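Local coordinates for dual specificity phosphatase-like 15 isoform a (Homo sapiens, PDB 1YZ4), which dephosphorylates phosphotyrosine, phosphoserine and phosphothreonine in proteins as a dual-specificity phosphatase of the protein-tyrosine phosphatase family, this chain being its catalytic domain, at residues Asp60-Ile66 / Asn131-Gln137; Asn6-Lys10 / Ala123-Ile127. The protein carries 1 engineered substitution. All coordinates share one frame; numbering follows the deposited sequence.

Contact 1 of 2, residues Asp60-Ile66 / Asn131-Gln137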
ATOM      1  N   ASP A  60       9.909  -7.831  -7.362  1.00 18.44           N
ATOM      2  CA  ASP A  60       8.619  -8.288  -7.852  1.00 18.57           C
ATOM      3  C   ASP A  60       8.699  -9.655  -8.528  1.00 18.64           C
ATOM      4  O   ASP A  60       8.813  -9.741  -9.752  1.00 17.47           O
ATOM      5  CB  ASP A  60       8.007  -7.278  -8.830  1.00 18.87           C
ATOM      6  CG  ASP A  60       6.607  -7.681  -9.265  1.00 17.83           C
ATOM      7  OD1 ASP A  60       5.934  -8.335  -8.439  1.00 17.20           O
ATOM      8  OD2 ASP A  60       6.177  -7.348 -10.399  1.00  7.83           O
ATOM      9  N   THR A  61       8.665 -10.716  -7.722  1.00 18.90           N
ATOM     10  CA  THR A  61       8.686 -12.086  -8.232  1.00 19.53           C
ATOM     11  C   THR A  61       7.713 -12.863  -7.362  1.00 21.73           C
ATOM     12  O   THR A  61       7.628 -12.637  -6.154  1.00 20.90           O
ATOM     13  CB  THR A  61      10.085 -12.741  -8.149  1.00 19.04           C
ATOM     14  OG1 THR A  61      10.227 -13.428  -6.901  1.00 26.24           O
ATOM     15  CG2 THR A  61      11.175 -11.692  -8.269  1.00 23.15           C
ATOM     16  N   PRO A  62       6.957 -13.789  -7.964  1.00 24.90           N
ATOM     17  CA  PRO A  62       5.982 -14.579  -7.207  1.00 25.04           C
ATOM     18  C   PRO A  62       6.515 -15.435  -6.064  1.00 26.04           C
ATOM     19  O   PRO A  62       5.738 -15.915  -5.240  1.00 23.86           O
ATOM     20  CB  PRO A  62       5.277 -15.399  -8.294  1.00 27.32           C
ATOM     21  CG  PRO A  62       6.304 -15.503  -9.383  1.00 25.67           C
ATOM     22  CD  PRO A  62       6.923 -14.131  -9.398  1.00 25.10           C
ATOM     23  N   GLU A  63       7.830 -15.615  -5.996  1.00 27.34           N
ATOM     24  CA  GLU A  63       8.415 -16.427  -4.932  1.00 30.57           C
ATOM     25  C   GLU A  63       8.773 -15.627  -3.677  1.00 27.41           C
ATOM     26  O   GLU A  63       8.980 -16.188  -2.598  1.00 26.10           O
ATOM     27  CB  GLU A  63       9.657 -17.148  -5.457  1.00 38.35           C
ATOM     28  CG  GLU A  63       9.343 -18.172  -6.530  1.00 48.98           C
ATOM     29  CD  GLU A  63      10.554 -18.994  -6.918  1.00 55.30           C
ATOM     30  OE1 GLU A  63      11.184 -19.587  -6.014  1.00 58.46           O
ATOM     31  OE2 GLU A  63      10.873 -19.051  -8.126  1.00 59.50           O
ATOM     32  N   VAL A  64       8.843 -14.312  -3.825  1.00 21.86           N
ATOM     33  CA  VAL A  64       9.175 -13.443  -2.713  1.00 21.01           C
ATOM     34  C   VAL A  64       8.039 -13.365  -1.701  1.00 20.10           C
ATOM     35  O   VAL A  64       6.908 -13.032  -2.042  1.00 21.21           O
ATOM     36  CB  VAL A  64       9.499 -12.038  -3.216  1.00 20.99           C
ATOM     37  CG1 VAL A  64       9.877 -11.148  -2.056  1.00 20.20           C
ATOM     38  CG2 VAL A  64      10.632 -12.113  -4.233  1.00 22.76           C
ATOM     39  N   PRO A  65       8.331 -13.669  -0.431  1.00 19.27           N
ATOM     40  CA  PRO A  65       7.305 -13.626   0.613  1.00 17.74           C
ATOM     41  C   PRO A  65       7.030 -12.236   1.184  1.00 16.02           C
ATOM     42  O   PRO A  65       7.393 -11.964   2.323  1.00 13.03           O
ATOM     43  CB  PRO A  65       7.864 -14.572   1.664  1.00 16.16           C
ATOM     44  CG  PRO A  65       9.332 -14.263   1.593  1.00 18.87           C
ATOM     45  CD  PRO A  65       9.601 -14.199   0.100  1.00 15.33           C
ATOM     46  N   ILE A  66       6.385 -11.363   0.403  1.00 18.00           N
ATOM     47  CA  ILE A  66       6.066 -10.016   0.891  1.00 16.64           C
ATOM     48  C   ILE A  66       5.120 -10.109   2.072  1.00 15.81           C
ATOM     49  O   ILE A  66       4.967  -9.147   2.823  1.00 15.73           O
ATOM     50  CB  ILE A  66       5.367  -9.115  -0.175  1.00 18.73           C
ATOM     51  CG1 ILE A  66       4.691  -9.968  -1.238  1.00 13.77           C
ATOM     52  CG2 ILE A  66       6.348  -8.126  -0.767  1.00 25.80           C
ATOM     53  CD1 ILE A  66       3.479 -10.670  -0.742  1.00 20.42           C
ATOM     54  N   ASN A 131       1.384  -9.860  -8.823  1.00 16.97           N
ATOM     55  CA  ASN A 131       1.801 -11.089  -9.491  1.00 16.77           C
ATOM     56  C   ASN A 131       1.109 -12.326  -8.890  1.00 15.92           C
ATOM     57  O   ASN A 131       0.661 -12.307  -7.739  1.00 16.16           O
ATOM     58  CB  ASN A 131       3.339 -11.226  -9.455  1.00 12.94           C
ATOM     59  CG  ASN A 131       3.873 -11.655  -8.095  1.00 17.39           C
ATOM     60  OD1 ASN A 131       3.459 -12.686  -7.552  1.00 21.48           O
ATOM     61  ND2 ASN A 131       4.815 -10.877  -7.546  1.00  8.48           N
ATOM     62  N   PRO A 132       1.010 -13.417  -9.669  1.00 17.92           N
ATOM     63  CA  PRO A 132       0.367 -14.660  -9.222  1.00 17.97           C
ATOM     64  C   PRO A 132       0.734 -15.113  -7.807  1.00 18.04           C
ATOM     65  O   PRO A 132      -0.134 -15.541  -7.044  1.00 17.55           O
ATOM     66  CB  PRO A 132       0.806 -15.667 -10.281  1.00 18.51           C
ATOM     67  CG  PRO A 132       0.885 -14.826 -11.508  1.00 19.43           C
ATOM     68  CD  PRO A 132       1.598 -13.597 -11.009  1.00 16.22           C
ATOM     69  N   GLY A 133       2.015 -15.016  -7.459  1.00 15.40           N
ATOM     70  CA  GLY A 133       2.451 -15.435  -6.137  1.00 13.25           C
ATOM     71  C   GLY A 133       1.937 -14.554  -5.017  1.00 12.54           C
ATOM     72  O   GLY A 133       1.603 -15.038  -3.932  1.00  9.70           O
ATOM     73  N   PHE A 134       1.869 -13.252  -5.271  1.00 12.40           N
ATOM     74  CA  PHE A 134       1.383 -12.326  -4.254  1.00 13.67           C
ATOM     75  C   PHE A 134      -0.118 -12.499  -4.038  1.00 12.74           C
ATOM     76  O   PHE A 134      -0.632 -12.238  -2.955  1.00 12.80           O
ATOM     77  CB  PHE A 134       1.685 -10.873  -4.656  1.00 11.23           C
ATOM     78  CG  PHE A 134       3.150 -10.550  -4.698  1.00  9.74           C
ATOM     79  CD1 PHE A 134       4.093 -11.453  -4.208  1.00  9.21           C
ATOM     80  CD2 PHE A 134       3.589  -9.333  -5.205  1.00  9.27           C
ATOM     81  CE1 PHE A 134       5.451 -11.143  -4.223  1.00  9.28           C
ATOM     82  CE2 PHE A 134       4.941  -9.015  -5.224  1.00 10.41           C
ATOM     83  CZ  PHE A 134       5.875  -9.920  -4.732  1.00  9.73           C
ATOM     84  N   ARG A 135      -0.817 -12.945  -5.073  1.00 14.48           N
ATOM     85  CA  ARG A 135      -2.256 -13.142  -4.968  1.00 17.72           C
ATOM     86  C   ARG A 135      -2.549 -14.313  -4.033  1.00 16.85           C
ATOM     87  O   ARG A 135      -3.507 -14.272  -3.260  1.00 16.96           O
ATOM     88  CB  ARG A 135      -2.847 -13.344  -6.373  1.00 18.01           C
ATOM     89  CG  ARG A 135      -2.473 -12.175  -7.302  1.00 21.01           C
ATOM     90  CD  ARG A 135      -2.812 -12.388  -8.765  1.00 20.83           C
ATOM     91  NE  ARG A 135      -4.217 -12.145  -9.062  1.00 24.09           N
ATOM     92  CZ  ARG A 135      -4.662 -11.182  -9.863  1.00 23.29           C
ATOM     93  NH1 ARG A 135      -3.817 -10.350 -10.456  1.00 25.21           N
ATOM     94  NH2 ARG A 135      -5.959 -11.064 -10.089  1.00 27.96           N
ATOM     95  N   GLN A 136      -1.697 -15.337  -4.081  1.00 18.59           N
ATOM     96  CA  GLN A 136      -1.848 -16.512  -3.221  1.00 18.67           C
ATOM     97  C   GLN A 136      -1.574 -16.100  -1.788  1.00 18.11           C
ATOM     98  O   GLN A 136      -2.289 -16.504  -0.865  1.00 13.61           O
ATOM     99  CB  GLN A 136      -0.867 -17.614  -3.627  1.00 22.16           C
ATOM    100  CG  GLN A 136      -1.147 -18.210  -4.997  1.00 33.71           C
ATOM    101  CD  GLN A 136      -0.231 -19.371  -5.337  1.00 39.08           C
ATOM    102  OE1 GLN A 136       0.974 -19.195  -5.546  1.00 42.25           O
ATOM    103  NE2 GLN A 136      -0.799 -20.570  -5.387  1.00 43.52           N
ATOM    104  N   GLN A 137      -0.527 -15.293  -1.614  1.00 15.56           N
ATOM    105  CA  GLN A 137      -0.154 -14.797  -0.304  1.00 14.82           C
ATOM    106  C   GLN A 137      -1.300 -13.940   0.230  1.00 16.49           C
ATOM    107  O   GLN A 137      -1.554 -13.909   1.436  1.00 13.81           O
ATOM    108  CB  GLN A 137       1.143 -13.985  -0.391  1.00 14.17           C
ATOM    109  CG  GLN A 137       2.357 -14.838  -0.716  1.00 10.24           C
ATOM    110  CD  GLN A 137       3.655 -14.050  -0.731  1.00 13.18           C
ATOM    111  OE1 GLN A 137       3.941 -13.276   0.186  1.00 10.43           O
ATOM    112  NE2 GLN A 137       4.460 -14.260  -1.766  1.00 10.54           N
TER
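The loop after strand 52-56, which in related dual-specificity phosphatases carries the general acid, meets the start of helix 132-143 through Asp60 and the N-cap residue Asn131. Asn131 ND2 gives Asp60 OD1 a nearly straight hydrogen bond of 2.9 Å. Asp60 OD1 lies in the amide plane of Asn131 and is met on its syn side, though the amide nitrogen stands 29° out of the carboxylate plane. With CG held between the backbone N and the carbonyl carbon (chi1 76°), the Asn131 amide serves both segments: ND2 binds Asp60, while OD1 caps the helix by accepting from Phe134 N at 2.8 Å and also lies against Pro62.

Beside the cap, the type I turn from Thr61 to Val64 comes so close that Pro62 CA and Gly133 CA are 3.8 Å apart. The lack of a side chain on Gly133 permits this approach, and its CA makes a C-H...O contact with Pro62 O.

The Phe134 ring extends from the helix to the loop, with CE1 close to the carbonyl oxygens of Thr61 and Val64. Ile66 CG1 makes a CH-pi contact over one face, 3.5 Å from the ring centroid, and Asn131 CG lies over the opposite face. Val64 O sits at the ring edge, 3.2 Å from Phe134 CE1. Arg97 and Thr100 of helix 97-110 also touch this ring.

Further along the helix, the extended Gln137 side chain binds the loop at two points. OE1 accepts from Lys67 N, and NE2 donates almost linearly to Val64 O at 2.8 Å, approaching from above that carbonyl's plane.

Contact 2 of 2, residues Asn6-Lys10 / Ala123-Ile127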
ATOM      1  N   ASN A   6      -3.089   9.775 -13.526  1.00 52.72           N
ATOM      2  CA  ASN A   6      -2.247  10.969 -13.513  1.00 48.89           C
ATOM      3  C   ASN A   6      -1.641  11.180 -12.137  1.00 43.79           C
ATOM      4  O   ASN A   6      -2.085  12.031 -11.364  1.00 41.42           O
ATOM      5  CB  ASN A   6      -3.059  12.192 -13.923  1.00 50.34           C
ATOM      6  CG  ASN A   6      -3.331  12.218 -15.401  1.00 52.94           C
ATOM      7  OD1 ASN A   6      -3.668  11.191 -15.992  1.00 53.99           O
ATOM      8  ND2 ASN A   6      -3.189  13.390 -16.016  1.00 54.78           N
ATOM      9  N   GLY A   7      -0.613  10.391 -11.848  1.00 38.77           N
ATOM     10  CA  GLY A   7       0.047  10.471 -10.565  1.00 33.59           C
ATOM     11  C   GLY A   7      -0.489   9.386  -9.656  1.00 28.60           C
ATOM     12  O   GLY A   7      -1.250   8.513 -10.085  1.00 25.78           O
ATOM     13  N   MET A   8      -0.091   9.429  -8.395  1.00 26.44           N
ATOM     14  CA  MET A   8      -0.558   8.441  -7.442  1.00 24.50           C
ATOM     15  C   MET A   8      -2.085   8.423  -7.447  1.00 24.39           C
ATOM     16  O   MET A   8      -2.731   9.425  -7.746  1.00 21.39           O
ATOM     17  CB  MET A   8      -0.023   8.769  -6.047  1.00 22.38           C
ATOM     18  CG  MET A   8      -0.237  10.209  -5.612  1.00 15.88           C
ATOM     19  SD  MET A   8       0.651  10.597  -4.082  1.00 14.30           S
ATOM     20  CE  MET A   8       2.269  10.970  -4.715  1.00 14.92           C
ATOM     21  N   THR A   9      -2.663   7.273  -7.136  1.00 24.75           N
ATOM     22  CA  THR A   9      -4.109   7.159  -7.121  1.00 23.12           C
ATOM     23  C   THR A   9      -4.605   7.011  -5.688  1.00 22.10           C
ATOM     24  O   THR A   9      -4.045   6.242  -4.905  1.00 18.00           O
ATOM     25  CB  THR A   9      -4.579   5.954  -7.971  1.00 23.13           C
ATOM     26  OG1 THR A   9      -3.957   4.756  -7.495  1.00 24.54           O
ATOM     27  CG2 THR A   9      -4.205   6.158  -9.433  1.00 18.60           C
ATOM     28  N   LYS A  10      -5.639   7.776  -5.348  1.00 22.54           N
ATOM     29  CA  LYS A  10      -6.227   7.733  -4.015  1.00 23.41           C
ATOM     30  C   LYS A  10      -6.966   6.410  -3.874  1.00 23.25           C
ATOM     31  O   LYS A  10      -7.842   6.085  -4.680  1.00 24.48           O
ATOM     32  CB  LYS A  10      -7.199   8.897  -3.833  1.00 27.75           C
ATOM     33  CG  LYS A  10      -7.670   9.117  -2.401  1.00 31.18           C
ATOM     34  CD  LYS A  10      -8.551  10.352  -2.332  1.00 35.53           C
ATOM     35  CE  LYS A  10      -8.776  10.809  -0.905  1.00 37.84           C
ATOM     36  NZ  LYS A  10      -9.623  12.036  -0.850  1.00 39.03           N
ATOM     37  N   ALA A 123     -10.834  -0.202 -10.056  1.00 26.74           N
ATOM     38  CA  ALA A 123     -11.768   0.827 -10.499  1.00 28.08           C
ATOM     39  C   ALA A 123     -11.114   2.205 -10.486  1.00 29.12           C
ATOM     40  O   ALA A 123     -11.447   3.060 -11.302  1.00 29.65           O
ATOM     41  CB  ALA A 123     -13.010   0.828  -9.604  1.00 26.23           C
ATOM     42  N   THR A 124     -10.179   2.410  -9.562  1.00 29.45           N
ATOM     43  CA  THR A 124      -9.481   3.688  -9.432  1.00 30.76           C
ATOM     44  C   THR A 124      -8.019   3.582  -9.852  1.00 29.04           C
ATOM     45  O   THR A 124      -7.218   4.474  -9.574  1.00 29.26           O
ATOM     46  CB  THR A 124      -9.505   4.186  -7.982  1.00 33.56           C
ATOM     47  OG1 THR A 124      -8.756   3.284  -7.156  1.00 34.41           O
ATOM     48  CG2 THR A 124     -10.934   4.265  -7.471  1.00 37.19           C
ATOM     49  N   ARG A 125      -7.674   2.485 -10.511  1.00 25.94           N
ATOM     50  CA  ARG A 125      -6.306   2.263 -10.959  1.00 23.62           C
ATOM     51  C   ARG A 125      -6.302   0.932 -11.708  1.00 20.63           C
ATOM     52  O   ARG A 125      -5.882  -0.089 -11.182  1.00 20.75           O
ATOM     53  CB  ARG A 125      -5.364   2.207  -9.749  1.00 18.27           C
ATOM     54  CG  ARG A 125      -3.891   2.361 -10.098  1.00 17.34           C
ATOM     55  CD  ARG A 125      -3.031   2.280  -8.847  1.00 18.05           C
ATOM     56  NE  ARG A 125      -1.597   2.313  -9.139  1.00 17.29           N
ATOM     57  CZ  ARG A 125      -0.907   3.408  -9.440  1.00 14.55           C
ATOM     58  NH1 ARG A 125      -1.507   4.590  -9.497  1.00 11.54           N
ATOM     59  NH2 ARG A 125       0.392   3.318  -9.676  1.00  8.72           N
ATOM     60  N   PRO A 126      -6.772   0.941 -12.960  1.00 20.71           N
ATOM     61  CA  PRO A 126      -6.865  -0.228 -13.843  1.00 19.12           C
ATOM     62  C   PRO A 126      -5.576  -0.981 -14.157  1.00 20.16           C
ATOM     63  O   PRO A 126      -5.620  -2.071 -14.727  1.00 21.93           O
ATOM     64  CB  PRO A 126      -7.527   0.344 -15.092  1.00 18.51           C
ATOM     65  CG  PRO A 126      -7.027   1.750 -15.119  1.00 20.51           C
ATOM     66  CD  PRO A 126      -7.163   2.167 -13.677  1.00 21.79           C
ATOM     67  N   ILE A 127      -4.430  -0.413 -13.806  1.00 18.31           N
ATOM     68  CA  ILE A 127      -3.168  -1.093 -14.060  1.00 13.58           C
ATOM     69  C   ILE A 127      -2.887  -2.059 -12.911  1.00 11.78           C
ATOM     70  O   ILE A 127      -2.091  -2.983 -13.052  1.00  9.34           O
ATOM     71  CB  ILE A 127      -1.985  -0.091 -14.175  1.00 15.84           C
ATOM     72  CG1 ILE A 127      -1.898   0.765 -12.911  1.00 12.45           C
ATOM     73  CG2 ILE A 127      -2.159   0.788 -15.404  1.00 13.19           C
ATOM     74  CD1 ILE A 127      -0.677   1.641 -12.858  1.00 15.86           C
TER
HETATM   75  O   HOH W   1       0.567   5.905 -10.782  1.00 17.46           O
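The guanidinium group of Arg125 is bordered in its plane by Gly7 O, Thr9 CG2 and water 1, and Ile127 CD1 lies over one face, 3.5 Å above the plane and offset toward the rim. The contact joins strand 9-12, at one edge of the mixed sheet of the cysteine-phosphatase fold, to the loop that leads from helix 114-123 to helix 132-143.

Arg125 crosses Thr9 at about a right angle. Its CG is anti to the backbone N (chi1 -164°) and the chain stays extended as far as NE, which carries the methylenes past the threonine hydroxyl; Arg125 CD comes within 3.0 Å of Thr9 OG1. NH1 then donates to the same OG1 at 3.2 Å, in a bent bond (140°) whose acceptor is tilted 28° from the guanidinium plane. The threonine methyl is close as well, with Thr9 CG2 3.1 Å from Arg125 NH1.

The second terminal nitrogen, NH2, makes a weak hydrogen bond to Gly94 O in the phosphate-binding loop, so Arg125 lies between the edge strand and that loop. Next in the chain, before Arg125, Thr124 turns its hydroxyl back to Ile121 O in the last turn of helix 114-123, and Thr124 O lies 3.4 Å from Thr9 CB. Water 1 extends the polar link toward the N terminus: it accepts from Arg125 NH1 at 2.8 Å and donates to Gly7 O at 3.3 Å.

Overall arrangement
The centres of contacts 1 and 2 lie about 21 Å apart, and both come near Ser91, an engineered residue at the predicted phosphocysteine position. The side chains of Asp60 and Arg125 are each about 7 Å from that of Ser91. A bound sulfate, probably from the crystallisation liquor, lies about 4 Å from the Asp60 side chain, consistent with a phosphate pocket there, whereas Arg125 of contact 2 reaches the phosphate-binding loop by a weak hydrogen bond from NH2 to Gly94 O. Along the chain the segments alternate: 123-127 leads almost directly into 131-137, so one stretch after helix 114-123 packs first on the N-terminal edge strand and then on the 60-66 loop.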